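Local coordinates for protein glycoside Hydrolase (Bacteroides plebeius, PDB 5T3B) that is a family 50 glycoside hydrolase from a subfamily enriched in gut Bacteroidetes, probably cleaving glycosidic bonds in polysaccharides or their fragments, at residues H162-V176 with A183-F195. Numbering follows the deposited sequence.
Sequences HSVCAFGKEEGDKAV and ASSPLTQAPSFSF
Ser163 OG is held by two hydroxyls: it shares a 2.7 Å hydrogen bond with Thr188 OG1 and bonds Tyr121 OH on strand 120-126. Behind this pair, strands 163-165 and 188-190 run parallel, their axes 15° apart. Thr188 N donates to His162 O; Thr188 O then receives Val164 N at 2.8 Å, Val164 O receives Ala190 N, and Ala190 O receives Ala166 N. Cys165 SG and Ala190 CB meet at 4.0 Å on the same face as the two hydroxyls. On the other face Val164 points CG1 at Leu187 CD2, 3.8 Å away, the two side chains meeting nearly at right angles. Val164 CG2 lies against Gln189 CB, beyond which the extended Gln189 chain runs to the helix, with CD 4.0 Å from Val176 CG1 and the amide beside the Asp173 carbonyl. Cut back to an alanine, Gln189 would keep its CB on Val164, but a gap would probably open against Val176 CG1 and the Asp173 carbonyl would probably lose its polar neighbour. Past the strand ends, Ser192 OG, turned between its own N and carbonyl carbon (chi1 59°), accepts Phe167 N at 2.9 Å in a nearly straight bond (166°), tying the two loops together. Nearby, a water donates to Asp173 OD2 (2.8 Å) and accepts from Ser192 N (2.9 Å), linking the helix to the same loop. Strand 163-165, helix 169-182 and strand 188-190 thus form a beta-alpha-beta crossover with neighbouring parallel strands, consistent with the (beta/alpha)8 barrel of family 50 catalytic domains.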
# COMPACT_ATOMS: atom_id res chain seq x y z
N HIS A 162 7.20 10.15 5.73
CA HIS A 162 8.16 10.74 4.77
C HIS A 162 7.80 10.65 3.33
O HIS A 162 8.47 11.21 2.49
CB HIS A 162 9.56 10.17 5.01
CG HIS A 162 10.08 10.43 6.40
ND1 HIS A 162 10.73 11.60 6.73
CD2 HIS A 162 9.97 9.73 7.56
CE1 HIS A 162 11.04 11.56 8.01
NE2 HIS A 162 10.55 10.47 8.55
N SER A 163 6.72 9.91 3.04
CA SER A 163 6.29 9.71 1.68
C SER A 163 4.80 9.96 1.50
O SER A 163 4.04 9.80 2.50
CB SER A 163 6.59 8.30 1.22
OG SER A 163 7.95 7.95 1.33
N VAL A 164 4.44 10.29 0.27
CA VAL A 164 3.04 10.36 -0.10
C VAL A 164 2.84 9.37 -1.23
O VAL A 164 3.61 9.37 -2.21
CB VAL A 164 2.59 11.78 -0.44
CG1 VAL A 164 2.58 12.60 0.83
CG2 VAL A 164 3.41 12.43 -1.51
N CYS A 165 1.84 8.52 -1.14
CA CYS A 165 1.69 7.37 -2.01
C CYS A 165 0.27 7.25 -2.48
O CYS A 165 -0.60 6.92 -1.68
CB CYS A 165 2.14 6.08 -1.31
SG CYS A 165 3.81 6.08 -0.60
N ALA A 166 0.09 7.45 -3.78
CA ALA A 166 -1.11 7.25 -4.54
C ALA A 166 -2.14 8.33 -4.44
O ALA A 166 -2.28 9.01 -3.41
CB ALA A 166 -1.75 5.88 -4.29
N PHE A 167 -2.90 8.46 -5.49
CA PHE A 167 -4.11 9.27 -5.49
C PHE A 167 -3.92 10.77 -5.32
O PHE A 167 -4.83 11.46 -4.93
CB PHE A 167 -5.16 8.75 -4.53
CG PHE A 167 -5.31 7.24 -4.49
CD1 PHE A 167 -5.44 6.51 -5.65
CD2 PHE A 167 -5.31 6.58 -3.30
CE1 PHE A 167 -5.59 5.13 -5.60
CE2 PHE A 167 -5.44 5.22 -3.24
CZ PHE A 167 -5.60 4.50 -4.37
N GLY A 168 -2.75 11.26 -5.63
CA GLY A 168 -2.51 12.68 -5.65
C GLY A 168 -3.23 13.43 -6.74
O GLY A 168 -3.42 14.65 -6.63
N LYS A 169 -3.57 12.72 -7.81
CA LYS A 169 -4.08 13.31 -9.06
C LYS A 169 -3.04 14.24 -9.68
O LYS A 169 -1.95 14.43 -9.15
CB LYS A 169 -5.43 14.05 -8.90
CG LYS A 169 -6.46 13.38 -8.05
CD LYS A 169 -6.83 12.02 -8.61
CE LYS A 169 -7.41 12.06 -10.01
NZ LYS A 169 -8.02 10.73 -10.32
N GLU A 170 -3.42 14.89 -10.77
CA GLU A 170 -2.46 15.73 -11.47
C GLU A 170 -1.93 16.85 -10.58
O GLU A 170 -0.70 17.08 -10.51
CB GLU A 170 -3.07 16.32 -12.78
CG GLU A 170 -2.23 17.33 -13.59
CD GLU A 170 -3.02 18.10 -14.68
OE1 GLU A 170 -2.37 18.77 -15.50
OE2 GLU A 170 -4.29 18.07 -14.77
N GLU A 171 -2.85 17.54 -9.89
CA GLU A 171 -2.43 18.71 -9.16
C GLU A 171 -1.55 18.35 -7.94
O GLU A 171 -0.53 18.97 -7.72
CB GLU A 171 -3.68 19.48 -8.71
CG GLU A 171 -3.41 20.70 -7.90
CD GLU A 171 -4.71 21.47 -7.51
OE1 GLU A 171 -5.52 21.06 -6.57
OE2 GLU A 171 -4.91 22.52 -8.12
N GLY A 172 -1.90 17.29 -7.22
CA GLY A 172 -1.14 16.87 -6.06
C GLY A 172 0.21 16.35 -6.51
O GLY A 172 1.25 16.65 -5.90
N ASP A 173 0.23 15.49 -7.54
CA ASP A 173 1.50 14.94 -8.01
C ASP A 173 2.43 16.08 -8.47
O ASP A 173 3.63 16.03 -8.13
CB ASP A 173 1.27 14.01 -9.16
CG ASP A 173 0.72 12.62 -8.75
OD1 ASP A 173 0.69 12.30 -7.57
OD2 ASP A 173 0.32 11.88 -9.68
N LYS A 174 1.92 17.06 -9.23
CA LYS A 174 2.78 18.16 -9.72
C LYS A 174 3.25 19.03 -8.53
O LYS A 174 4.37 19.48 -8.53
CB LYS A 174 2.05 18.98 -10.76
CG LYS A 174 2.87 20.12 -11.30
CD LYS A 174 2.34 20.69 -12.55
CE LYS A 174 3.40 21.57 -13.20
NZ LYS A 174 3.91 22.68 -12.37
N ALA A 175 2.36 19.29 -7.58
CA ALA A 175 2.74 20.12 -6.43
C ALA A 175 3.94 19.55 -5.71
O ALA A 175 4.89 20.26 -5.40
CB ALA A 175 1.57 20.26 -5.49
N VAL A 176 3.90 18.27 -5.42
CA VAL A 176 4.98 17.62 -4.71
C VAL A 176 6.24 17.53 -5.62
O VAL A 176 7.35 17.74 -5.15
CB VAL A 176 4.56 16.25 -4.22
CG1 VAL A 176 5.71 15.49 -3.65
CG2 VAL A 176 3.44 16.38 -3.19
N ALA A 183 13.59 21.81 -3.11
CA ALA A 183 13.68 21.70 -1.65
C ALA A 183 14.90 20.89 -1.29
O ALA A 183 15.36 20.05 -2.06
CB ALA A 183 12.43 21.05 -1.07
N SER A 184 15.44 21.17 -0.12
CA SER A 184 16.49 20.34 0.40
C SER A 184 15.96 19.15 1.19
O SER A 184 16.70 18.19 1.38
CB SER A 184 17.51 21.21 1.18
OG SER A 184 16.81 21.89 2.18
N SER A 185 14.68 19.19 1.62
CA SER A 185 14.08 18.10 2.31
C SER A 185 12.81 17.60 1.53
O SER A 185 11.74 18.20 1.56
CB SER A 185 13.69 18.49 3.71
OG SER A 185 14.82 19.00 4.37
N PRO A 186 12.96 16.44 0.87
CA PRO A 186 11.88 16.00 -0.01
C PRO A 186 10.73 15.38 0.76
O PRO A 186 10.86 14.87 1.87
CB PRO A 186 12.52 14.90 -0.88
CG PRO A 186 13.58 14.36 -0.00
CD PRO A 186 14.10 15.53 0.82
N LEU A 187 9.59 15.37 0.09
CA LEU A 187 8.46 14.55 0.46
C LEU A 187 8.36 13.52 -0.68
O LEU A 187 7.90 13.84 -1.77
CB LEU A 187 7.22 15.43 0.54
CG LEU A 187 5.95 14.73 0.96
CD1 LEU A 187 6.13 13.96 2.23
CD2 LEU A 187 4.81 15.72 1.08
N THR A 188 8.91 12.33 -0.43
CA THR A 188 9.06 11.41 -1.54
C THR A 188 7.67 10.94 -2.02
O THR A 188 6.76 10.80 -1.22
CB THR A 188 9.99 10.27 -1.21
OG1 THR A 188 9.65 9.63 -0.01
CG2 THR A 188 11.39 10.77 -1.06
N GLN A 189 7.57 10.71 -3.32
CA GLN A 189 6.24 10.42 -3.89
C GLN A 189 6.21 9.10 -4.63
O GLN A 189 7.20 8.69 -5.26
CB GLN A 189 5.70 11.57 -4.71
CG GLN A 189 6.46 11.86 -5.92
CD GLN A 189 5.95 13.05 -6.80
OE1 GLN A 189 4.73 13.51 -6.76
NE2 GLN A 189 6.79 13.51 -7.57
N ALA A 190 5.05 8.48 -4.59
CA ALA A 190 4.80 7.26 -5.34
C ALA A 190 3.47 7.41 -6.08
O ALA A 190 2.39 7.19 -5.47
CB ALA A 190 4.76 6.05 -4.46
N PRO A 191 3.48 7.89 -7.32
CA PRO A 191 2.24 8.12 -8.06
C PRO A 191 1.55 6.86 -8.42
O PRO A 191 2.17 5.79 -8.57
CB PRO A 191 2.67 8.85 -9.33
CG PRO A 191 4.07 8.34 -9.51
CD PRO A 191 4.66 8.27 -8.12
N SER A 192 0.24 6.94 -8.56
CA SER A 192 -0.62 5.85 -9.04
C SER A 192 -1.13 6.15 -10.42
O SER A 192 -1.34 7.34 -10.79
CB SER A 192 -1.73 5.58 -8.03
OG SER A 192 -2.51 6.78 -7.83
N PHE A 193 -1.20 5.11 -11.23
CA PHE A 193 -1.67 5.12 -12.60
C PHE A 193 -2.82 4.12 -12.73
O PHE A 193 -3.17 3.37 -11.83
CB PHE A 193 -0.53 4.74 -13.54
CG PHE A 193 0.59 5.76 -13.58
CD1 PHE A 193 1.59 5.78 -12.63
CD2 PHE A 193 0.64 6.72 -14.55
CE1 PHE A 193 2.60 6.71 -12.66
CE2 PHE A 193 1.66 7.62 -14.60
CZ PHE A 193 2.62 7.65 -13.64
N SER A 194 -3.43 4.14 -13.92
CA SER A 194 -4.55 3.28 -14.30
C SER A 194 -4.23 2.62 -15.65
O SER A 194 -4.80 2.98 -16.69
CB SER A 194 -5.83 4.08 -14.38
OG SER A 194 -6.15 4.66 -13.14
N PHE A 195 -3.29 1.67 -15.65
CA PHE A 195 -2.77 1.15 -16.92
C PHE A 195 -3.87 0.47 -17.76
O PHE A 195 -3.92 0.67 -18.98
CB PHE A 195 -1.63 0.18 -16.71
CG PHE A 195 -0.27 0.79 -16.58
CD1 PHE A 195 -0.01 1.87 -15.78
CD2 PHE A 195 0.82 0.23 -17.26
CE1 PHE A 195 1.26 2.40 -15.63
CE2 PHE A 195 2.06 0.78 -17.16
CZ PHE A 195 2.32 1.82 -16.29
O HOH W 1 11.25 12.23 2.53
O HOH W 2 11.00 13.59 4.88
O HOH W 3 1.85 10.27 -4.27
O HOH W 4 -0.88 9.59 -8.57
O HOH W 5 -0.23 9.79 -12.39